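Local atomic coordinates of polyhedrin (Operophtera brumata cypovirus 19, PDB entry 5A99), a protein that probably builds the crystalline matrix of polyhedra, the insect-virus occlusion bodies in which cypovirus particles are embedded. Residues Pro54-Arg59 against Ile210-Ser215; Val67-Arg72 against Glu76-Arg81; Arg191-Arg194 against Gly198-Asn201. One frame throughout, in Å; residues are numbered along the deposited sequence.

Contact 1 of 3, residues Pro54-Arg59 against Ile210-Ser215; sequences PRIISR and IRLNDS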
loop_
_atom_site.group_PDB
_atom_site.type_symbol
_atom_site.label_atom_id
_atom_site.label_comp_id
_atom_site.label_asym_id
_atom_site.label_seq_id
_atom_site.Cartn_x
_atom_site.Cartn_y
_atom_site.Cartn_z
ATOM N N PRO A 54 6.433 -12.892 -6.576
ATOM C CA PRO A 54 6.572 -14.146 -7.326
ATOM C C PRO A 54 5.722 -14.174 -8.586
ATOM O O PRO A 54 5.997 -14.984 -9.473
ATOM C CB PRO A 54 6.120 -15.225 -6.329
ATOM C CG PRO A 54 5.465 -14.510 -5.205
ATOM C CD PRO A 54 5.643 -13.045 -5.343
ATOM N N ARG A 55 4.748 -13.275 -8.699
ATOM C CA ARG A 55 3.756 -13.371 -9.775
ATOM C C ARG A 55 3.401 -12.061 -10.470
ATOM O O ARG A 55 3.345 -12.004 -11.697
ATOM C CB ARG A 55 2.474 -13.982 -9.229
ATOM C CG ARG A 55 2.585 -15.452 -8.911
ATOM C CD ARG A 55 1.250 -15.995 -8.461
ATOM N NE ARG A 55 1.319 -17.421 -8.184
ATOM C CZ ARG A 55 0.257 -18.220 -8.124
ATOM N NH1 ARG A 55 -0.968 -17.732 -8.332
ATOM N NH2 ARG A 55 0.423 -19.508 -7.863
ATOM N N ILE A 56 3.141 -11.012 -9.695
ATOM C CA ILE A 56 2.562 -9.808 -10.256
ATOM C C ILE A 56 3.008 -8.563 -9.505
ATOM O O ILE A 56 3.092 -8.545 -8.276
ATOM C CB ILE A 56 0.996 -9.908 -10.302
ATOM C CG1 ILE A 56 0.398 -8.728 -11.092
ATOM C CG2 ILE A 56 0.401 -10.008 -8.895
ATOM C CD1 ILE A 56 -1.120 -8.830 -11.322
ATOM N N ILE A 57 3.295 -7.516 -10.267
ATOM C CA ILE A 57 3.751 -6.263 -9.701
ATOM C C ILE A 57 2.923 -5.126 -10.288
ATOM O O ILE A 57 2.897 -4.937 -11.503
ATOM C CB ILE A 57 5.262 -6.040 -9.996
ATOM C CG1 ILE A 57 6.118 -7.079 -9.259
ATOM C CG2 ILE A 57 5.700 -4.621 -9.606
ATOM C CD1 ILE A 57 7.629 -6.929 -9.510
ATOM N N SER A 58 2.218 -4.404 -9.417
ATOM C CA SER A 58 1.568 -3.141 -9.774
ATOM C C SER A 58 1.968 -2.083 -8.750
ATOM O O SER A 58 1.700 -2.244 -7.564
ATOM C CB SER A 58 0.045 -3.306 -9.786
ATOM O OG SER A 58 -0.615 -2.055 -9.833
ATOM N N ARG A 59 2.606 -1.003 -9.200
ATOM C CA ARG A 59 3.119 0.004 -8.280
ATOM C C ARG A 59 2.905 1.399 -8.803
ATOM O O ARG A 59 2.926 1.629 -10.006
ATOM C CB ARG A 59 4.624 -0.177 -8.055
ATOM C CG ARG A 59 5.018 -1.534 -7.544
ATOM C CD ARG A 59 4.709 -1.699 -6.069
ATOM N NE ARG A 59 5.256 -2.957 -5.583
ATOM C CZ ARG A 59 4.651 -4.137 -5.719
ATOM N NH1 ARG A 59 3.461 -4.217 -6.300
ATOM N NH2 ARG A 59 5.233 -5.232 -5.257
ATOM N N ILE A 210 -2.782 -13.849 -1.693
ATOM C CA ILE A 210 -2.119 -14.029 -0.401
ATOM C C ILE A 210 -0.674 -13.524 -0.434
ATOM O O ILE A 210 -0.116 -13.187 0.615
ATOM C CB ILE A 210 -2.157 -15.509 0.074
ATOM C CG1 ILE A 210 -2.086 -15.600 1.600
ATOM C CG2 ILE A 210 -1.027 -16.326 -0.558
ATOM C CD1 ILE A 210 -3.205 -14.885 2.336
ATOM N N ARG A 211 -0.087 -13.471 -1.635
ATOM C CA ARG A 211 1.275 -12.962 -1.824
ATOM C C ARG A 211 1.326 -11.653 -2.600
ATOM O O ARG A 211 2.359 -11.315 -3.199
ATOM C CB ARG A 211 2.125 -13.986 -2.565
ATOM C CG ARG A 211 2.402 -15.232 -1.767
ATOM C CD ARG A 211 3.102 -14.924 -0.445
ATOM N NE ARG A 211 3.587 -16.162 0.149
ATOM C CZ ARG A 211 4.772 -16.693 -0.123
ATOM N NH1 ARG A 211 5.600 -16.084 -0.957
ATOM N NH2 ARG A 211 5.132 -17.835 0.433
ATOM N N LEU A 212 0.217 -10.922 -2.605
ATOM C CA LEU A 212 0.128 -9.689 -3.382
ATOM C C LEU A 212 1.135 -8.664 -2.848
ATOM O O LEU A 212 1.757 -7.908 -3.607
ATOM C CB LEU A 212 -1.303 -9.140 -3.316
ATOM C CG LEU A 212 -1.771 -8.287 -4.494
ATOM C CD1 LEU A 212 -1.611 -9.056 -5.795
ATOM C CD2 LEU A 212 -3.218 -7.831 -4.301
ATOM N N ASN A 213 1.290 -8.648 -1.530
ATOM C CA ASN A 213 2.301 -7.829 -0.865
ATOM C C ASN A 213 3.407 -8.708 -0.284
ATOM O O ASN A 213 3.847 -8.518 0.850
ATOM C CB ASN A 213 1.656 -7.016 0.248
ATOM C CG ASN A 213 0.554 -6.118 -0.260
ATOM O OD1 ASN A 213 0.720 -5.414 -1.261
ATOM N ND2 ASN A 213 -0.586 -6.137 0.423
ATOM N N ASP A 214 3.835 -9.671 -1.088
ATOM C CA ASP A 214 4.876 -10.626 -0.726
ATOM C C ASP A 214 6.122 -9.968 -0.127
ATOM O O ASP A 214 6.651 -10.418 0.883
ATOM C CB ASP A 214 5.263 -11.412 -1.983
ATOM C CG ASP A 214 6.392 -12.368 -1.738
ATOM O OD1 ASP A 214 7.550 -11.922 -1.832
ATOM O OD2 ASP A 214 6.118 -13.549 -1.432
ATOM N N SER A 215 6.579 -8.894 -0.753
ATOM C CA SER A 215 7.823 -8.255 -0.362
ATOM C C SER A 215 7.629 -6.764 -0.339
ATOM O O SER A 215 6.941 -6.221 -1.203
ATOM C CB SER A 215 8.931 -8.579 -1.367
ATOM O OG SER A 215 9.209 -9.961 -1.407
HETATM O O HOH W 1 3.176 -7.240 -6.009
HETATM O O HOH W 2 7.865 -5.093 -3.715
#
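Pro54 faces Asp214 and Ile56 faces Leu212, yet the two backbones never pair: the CA atoms of Ile56 and Leu212 stay 7.3 Å apart, and no direct hydrogen bond crosses between 54-59 and 210-215. From Ile56 on, the first segment is a strand; the second leaves helix 205-210 at Arg211 and folds into a type I beta turn ending at Asp214, whose N makes only a weak bond to Arg211 O. Side chains and two waters make the connection. The Pro54 ring lies against the Asp214 carboxylate, its CD 3.7 Å from Asp214 CG. Because Asp214 carries its CG opposite the backbone N (chi1 176°), OD2 can take Arg211 NH1 in a 2.6 Å salt bridge, while OD1 accepts from Ser215 OG. A second charge reaches OD1 from Arg127 of the second subunit, so this buried carboxylate probably stays ionised. The turn packs against strand 56-61, outermost within this chain in its three-stranded antiparallel sheet, and against the other subunits; Leu212 meets Leu212 of both. Within the chain, Ile56 and Leu212 run side by side, with CG2 of Ile56 3.8 Å from CD1 of Leu212. Farther along, the Arg59 guanidinium has Ile57 CG2 over one face, two waters at its edge and a salt bridge from NE to Asp217. Arg59 NH2 donates to both waters: water 1 also meets Ile56 O and Leu212 O, and water 2 lies 2.9 Å from Ser215 O. Arg59 NH1 reaches Ser58 O at 2.9 Å, approaching from above the carbonyl plane.

Contact 2 of 3, residues Val67-Arg72 against Glu76-Arg81; sequences VLPNYR and EKYYGR
The Tyr78 ring meets Leu68 and Pro69 in two different ways. The carbonyl oxygen of Leu68 lies at the ring's edge, near its plane, 3.6 Å from Tyr78 CE2, whereas Pro69 CD approaches obliquely and comes within 3.8 Å of Tyr78 CD2. One face of the neighbouring Tyr79 ring receives Tyr78 CB, displaced toward the rim. The peptide bond before Pro69 is cis, and its ring projects toward 76-81, where Glu76 O rests 3.2 Å from Pro69 CG and 3.4 Å from Pro69 CB, a close carbon-to-oxygen packing contact. Beside it Leu68 CD2 touches the aliphatic part of Glu76, 3.7 Å from its CG. The glutamate chain bends at its second torsion (chi2 -81°), which carries the carboxylate away from the first segment; there OE2 forms a long, weak ion pair with Arg85 of the second subunit. Both segments belong to the long loop joining strand 56-61 to helix 81-92, and Gly80 occupies the N-cap position of that helix. Just after Pro69, Asn70 OD1 accepts from Arg72 N at 2.8 Å, an Asx turn. The same amide uses ND2 to hold Val67 O at 2.7 Å in a fairly straight bond (161° at the hydrogen), so both ends of the side chain fix the local backbone. Next to this turn Tyr71 meets Tyr71 of each of the other two subunits edge-to-face, tying the loop to both, while Arg72 forms a salt bridge with Asp64 of the second subunit.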
loop_
_atom_site.group_PDB
_atom_site.type_symbol
_atom_site.label_atom_id
_atom_site.label_comp_id
_atom_site.label_asym_id
_atom_site.label_seq_id
_atom_site.Cartn_x
_atom_site.Cartn_y
_atom_site.Cartn_z
ATOM N N VAL A 67 11.365 11.975 -5.097
ATOM C CA VAL A 67 12.407 12.955 -4.831
ATOM C C VAL A 67 13.341 12.411 -3.749
ATOM O O VAL A 67 13.027 11.420 -3.087
ATOM C CB VAL A 67 11.811 14.289 -4.367
ATOM C CG1 VAL A 67 10.944 14.884 -5.452
ATOM C CG2 VAL A 67 11.016 14.107 -3.075
ATOM N N LEU A 68 14.494 13.041 -3.583
ATOM C CA LEU A 68 15.341 12.780 -2.423
ATOM C C LEU A 68 15.861 14.111 -1.876
ATOM O O LEU A 68 16.495 14.874 -2.592
ATOM C CB LEU A 68 16.504 11.850 -2.793
ATOM C CG LEU A 68 17.254 11.202 -1.621
ATOM C CD1 LEU A 68 18.082 10.003 -2.115
ATOM C CD2 LEU A 68 18.147 12.209 -0.906
ATOM N N PRO A 69 15.665 14.364 -0.580
ATOM C CA PRO A 69 15.218 13.399 0.425
ATOM C C PRO A 69 13.713 13.155 0.423
ATOM O O PRO A 69 12.913 13.963 -0.082
ATOM C CB PRO A 69 15.638 14.062 1.741
ATOM C CG PRO A 69 15.543 15.523 1.453
ATOM C CD PRO A 69 15.951 15.686 0.013
ATOM N N ASN A 70 13.336 12.020 1.006
ATOM C CA ASN A 70 11.938 11.703 1.240
ATOM C C ASN A 70 11.799 10.957 2.564
ATOM O O ASN A 70 12.795 10.696 3.243
ATOM C CB ASN A 70 11.353 10.884 0.074
ATOM C CG ASN A 70 12.054 9.561 -0.125
ATOM O OD1 ASN A 70 11.817 8.595 0.612
ATOM N ND2 ASN A 70 12.899 9.492 -1.147
ATOM N N TYR A 71 10.571 10.611 2.937
ATOM C CA TYR A 71 10.335 10.017 4.252
ATOM C C TYR A 71 10.874 8.567 4.368
ATOM O O TYR A 71 11.064 8.061 5.472
ATOM C CB TYR A 71 8.855 10.146 4.666
ATOM C CG TYR A 71 7.857 9.445 3.765
ATOM C CD1 TYR A 71 7.346 10.070 2.632
ATOM C CD2 TYR A 71 7.420 8.160 4.055
ATOM C CE1 TYR A 71 6.449 9.432 1.815
ATOM C CE2 TYR A 71 6.518 7.513 3.243
ATOM C CZ TYR A 71 6.025 8.151 2.126
ATOM O OH TYR A 71 5.111 7.499 1.313
ATOM N N ARG A 72 11.147 7.924 3.235
ATOM C CA ARG A 72 11.783 6.606 3.228
ATOM C C ARG A 72 13.311 6.743 3.245
ATOM O O ARG A 72 13.996 5.998 3.943
ATOM C CB ARG A 72 11.342 5.798 2.002
ATOM C CG ARG A 72 9.838 5.647 1.849
ATOM C CD ARG A 72 9.199 5.011 3.091
ATOM N NE ARG A 72 9.760 3.697 3.385
ATOM C CZ ARG A 72 9.343 2.561 2.830
ATOM N NH1 ARG A 72 8.339 2.563 1.946
ATOM N NH2 ARG A 72 9.927 1.411 3.157
ATOM N N GLU A 76 19.232 13.753 3.393
ATOM C CA GLU A 76 19.695 15.080 3.002
ATOM C C GLU A 76 18.687 16.135 3.496
ATOM O O GLU A 76 17.559 15.800 3.886
ATOM C CB GLU A 76 19.855 15.172 1.479
ATOM C CG GLU A 76 20.778 14.104 0.839
ATOM C CD GLU A 76 22.270 14.435 0.952
ATOM O OE1 GLU A 76 22.613 15.465 1.573
ATOM O OE2 GLU A 76 23.101 13.667 0.420
ATOM N N LYS A 77 19.104 17.399 3.517
ATOM C CA LYS A 77 18.173 18.512 3.729
ATOM C C LYS A 77 18.526 19.694 2.835
ATOM O O LYS A 77 19.603 20.277 2.959
ATOM C CB LYS A 77 18.154 18.968 5.189
ATOM C CG LYS A 77 17.118 20.058 5.459
ATOM C CD LYS A 77 16.881 20.282 6.954
ATOM C CE LYS A 77 15.782 21.319 7.210
ATOM N NZ LYS A 77 16.149 22.699 6.760
ATOM N N TYR A 78 17.601 20.048 1.943
ATOM C CA TYR A 78 17.796 21.157 1.007
ATOM C C TYR A 78 16.790 22.290 1.230
ATOM O O TYR A 78 17.041 23.421 0.826
ATOM C CB TYR A 78 17.678 20.656 -0.441
ATOM C CG TYR A 78 18.596 19.496 -0.760
ATOM C CD1 TYR A 78 19.921 19.506 -0.347
ATOM C CD2 TYR A 78 18.133 18.386 -1.455
ATOM C CE1 TYR A 78 20.762 18.454 -0.624
ATOM C CE2 TYR A 78 18.973 17.320 -1.736
ATOM C CZ TYR A 78 20.289 17.360 -1.312
ATOM O OH TYR A 78 21.138 16.305 -1.567
ATOM N N TYR A 79 15.648 21.987 1.852
ATOM C CA TYR A 79 14.585 22.988 2.005
ATOM C C TYR A 79 13.896 22.978 3.363
ATOM O O TYR A 79 13.747 21.928 3.992
ATOM C CB TYR A 79 13.503 22.787 0.934
ATOM C CG TYR A 79 13.996 22.922 -0.487
ATOM C CD1 TYR A 79 14.567 24.107 -0.937
ATOM C CD2 TYR A 79 13.885 21.868 -1.378
ATOM C CE1 TYR A 79 15.022 24.236 -2.228
ATOM C CE2 TYR A 79 14.337 21.982 -2.678
ATOM C CZ TYR A 79 14.909 23.168 -3.098
ATOM O OH TYR A 79 15.354 23.280 -4.397
ATOM N N GLY A 80 13.440 24.155 3.783
ATOM C CA GLY A 80 12.568 24.267 4.936
ATOM C C GLY A 80 11.170 23.810 4.569
ATOM O O GLY A 80 10.863 23.602 3.388
ATOM N N ARG A 81 10.329 23.635 5.583
ATOM C CA ARG A 81 8.979 23.106 5.386
ATOM C C ARG A 81 8.168 23.978 4.450
ATOM O O ARG A 81 7.414 23.482 3.606
ATOM C CB ARG A 81 8.253 23.007 6.728
ATOM C CG ARG A 81 8.681 21.841 7.592
ATOM C CD ARG A 81 7.859 21.792 8.858
ATOM N NE ARG A 81 7.865 23.079 9.553
ATOM C CZ ARG A 81 8.719 23.393 10.525
ATOM N NH1 ARG A 81 9.641 22.513 10.913
ATOM N NH2 ARG A 81 8.650 24.579 11.113
#

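Contact 3 of 3, residues Arg191-Arg194 against Gly198-Asn201; sequences RANR and GLYN
Arg191 and Leu199 form the buried half of a contact within the loop between strand 184-190 and helix 205-210, whose second segment is a type I beta turn from Gly198 to Asn201. Here the aliphatic part of the arginine crosses the leucine, with Arg191 CD 4.1 Å from Leu199 CD1. The arginine chain bends at its third torsion (chi3 35°), and its polar end is bonded elsewhere in the chain: NE to Pro54 O, NH1 to Gln26 O and NH2 to the Ser31 hydroxyl. With each of its three nitrogens given a partner, the guanidinium is held in place, and CD is the atom that meets the leucine. Arg29 packs on Arg191, Leu199 and Asn193, spanning both halves.

The other half is more open to solvent: Asn193 and Gly198 are only partly buried, although their atoms come no less close. Asn193 points toward the turn, and a first torsion of -172° sets its amide with ND2 3.8 Å from Gly198 CA and 4.0 Å from Leu199 CG. These are packing approaches, and no hydrogen bond joins the two segments. The amide finds its partners in the residues between them: OD1 accepts from Asp195 N, two residues on, as in an Asx turn, and ND2 donates to Ala197 O. Asn193, Gly198 and Leu199 touch a neighbouring molecule of the crystal, consistent with a protein that packs into microcrystals. Beyond the turn, Asn201 OD1 accepts from the backbone N of Glu203 and of Asn204, leading the chain into the helix. The turn itself is closed by Asn201 N, which donates to Gly198 O over 3.0 Å.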
loop_
_atom_site.group_PDB
_atom_site.type_symbol
_atom_site.label_atom_id
_atom_site.label_comp_id
_atom_site.label_asym_id
_atom_site.label_seq_id
_atom_site.Cartn_x
_atom_site.Cartn_y
_atom_site.Cartn_z
ATOM N N ARG A 191 4.553 -12.052 -14.426
ATOM C CA ARG A 191 5.388 -13.107 -14.981
ATOM C C ARG A 191 4.674 -13.684 -16.189
ATOM O O ARG A 191 3.441 -13.678 -16.247
ATOM C CB ARG A 191 5.701 -14.217 -13.963
ATOM C CG ARG A 191 4.673 -15.338 -13.858
ATOM C CD ARG A 191 5.223 -16.578 -13.107
ATOM N NE ARG A 191 6.142 -16.238 -12.019
ATOM C CZ ARG A 191 7.460 -16.424 -12.065
ATOM N NH1 ARG A 191 8.031 -16.969 -13.132
ATOM N NH2 ARG A 191 8.211 -16.071 -11.048
ATOM N N ALA A 192 5.459 -14.181 -17.138
ATOM C CA ALA A 192 4.929 -14.802 -18.342
ATOM C C ALA A 192 4.128 -16.057 -18.015
ATOM O O ALA A 192 4.554 -16.895 -17.229
ATOM C CB ALA A 192 6.074 -15.156 -19.288
ATOM N N ASN A 193 2.968 -16.194 -18.641
ATOM C CA ASN A 193 2.261 -17.461 -18.608
ATOM C C ASN A 193 1.837 -17.853 -20.021
ATOM O O ASN A 193 0.952 -17.237 -20.615
ATOM C CB ASN A 193 1.061 -17.407 -17.664
ATOM C CG ASN A 193 0.425 -18.771 -17.477
ATOM O OD1 ASN A 193 0.812 -19.737 -18.136
ATOM N ND2 ASN A 193 -0.541 -18.861 -16.570
ATOM N N ARG A 194 2.497 -18.874 -20.554
ATOM C CA ARG A 194 2.303 -19.281 -21.936
ATOM C C ARG A 194 1.287 -20.417 -22.031
ATOM O O ARG A 194 0.900 -20.823 -23.136
ATOM C CB ARG A 194 3.632 -19.731 -22.527
ATOM C CG ARG A 194 4.719 -18.672 -22.423
ATOM C CD ARG A 194 6.095 -19.267 -22.530
ATOM N NE ARG A 194 7.146 -18.258 -22.398
ATOM C CZ ARG A 194 7.697 -17.897 -21.240
ATOM N NH1 ARG A 194 7.300 -18.453 -20.098
ATOM N NH2 ARG A 194 8.647 -16.976 -21.220
ATOM N N GLY A 198 -4.633 -19.763 -16.065
ATOM C CA GLY A 198 -4.188 -18.487 -15.547
ATOM C C GLY A 198 -3.952 -18.485 -14.046
ATOM O O GLY A 198 -4.665 -19.153 -13.287
ATOM N N LEU A 199 -2.957 -17.707 -13.627
ATOM C CA LEU A 199 -2.583 -17.600 -12.219
ATOM C C LEU A 199 -3.571 -16.750 -11.444
ATOM O O LEU A 199 -3.453 -16.603 -10.231
ATOM C CB LEU A 199 -1.170 -17.035 -12.074
ATOM C CG LEU A 199 -0.098 -17.930 -12.702
ATOM C CD1 LEU A 199 1.290 -17.485 -12.289
ATOM C CD2 LEU A 199 -0.300 -19.414 -12.346
ATOM N N TYR A 200 -4.556 -16.203 -12.144
ATOM C CA TYR A 200 -5.668 -15.513 -11.488
ATOM C C TYR A 200 -6.972 -16.263 -11.704
ATOM O O TYR A 200 -8.058 -15.709 -11.483
ATOM C CB TYR A 200 -5.801 -14.085 -12.022
ATOM C CG TYR A 200 -4.465 -13.465 -12.315
ATOM C CD1 TYR A 200 -3.425 -13.574 -11.399
ATOM C CD2 TYR A 200 -4.227 -12.803 -13.510
ATOM C CE1 TYR A 200 -2.186 -13.030 -11.655
ATOM C CE2 TYR A 200 -2.984 -12.254 -13.778
ATOM C CZ TYR A 200 -1.966 -12.378 -12.838
ATOM O OH TYR A 200 -0.719 -11.850 -13.067
ATOM N N ASN A 201 -6.887 -17.527 -12.121
ATOM C CA ASN A 201 -8.098 -18.327 -12.299
ATOM C C ASN A 201 -8.632 -18.824 -10.958
ATOM O O ASN A 201 -8.070 -18.531 -9.903
ATOM C CB ASN A 201 -7.877 -19.506 -13.266
ATOM C CG ASN A 201 -7.102 -20.666 -12.640
ATOM O OD1 ASN A 201 -6.772 -20.667 -11.444
ATOM N ND2 ASN A 201 -6.830 -21.679 -13.455
#

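In the fold
Contacts 1 and 3 form one continuous region, their centres 13 Å apart, and meet at the paired ends of strands 56-61 and 184-190: Arg191 N lies 3.0 Å from Arg55 O, a probable hydrogen bond, beside the bond from the Arg191 side chain to Pro54. Ile56 CD1 also packs on Tyr200 OH at 3.5 Å. Contact 2 stands apart, its centre 28 Å from that of contact 1 and 40 Å from that of contact 3, on the opposite side of the chain's centre from the latter. Along the sequence, both short loops fall within the long span that contact 1 brings together. Contacts 1 and 2 both touch the second subunit.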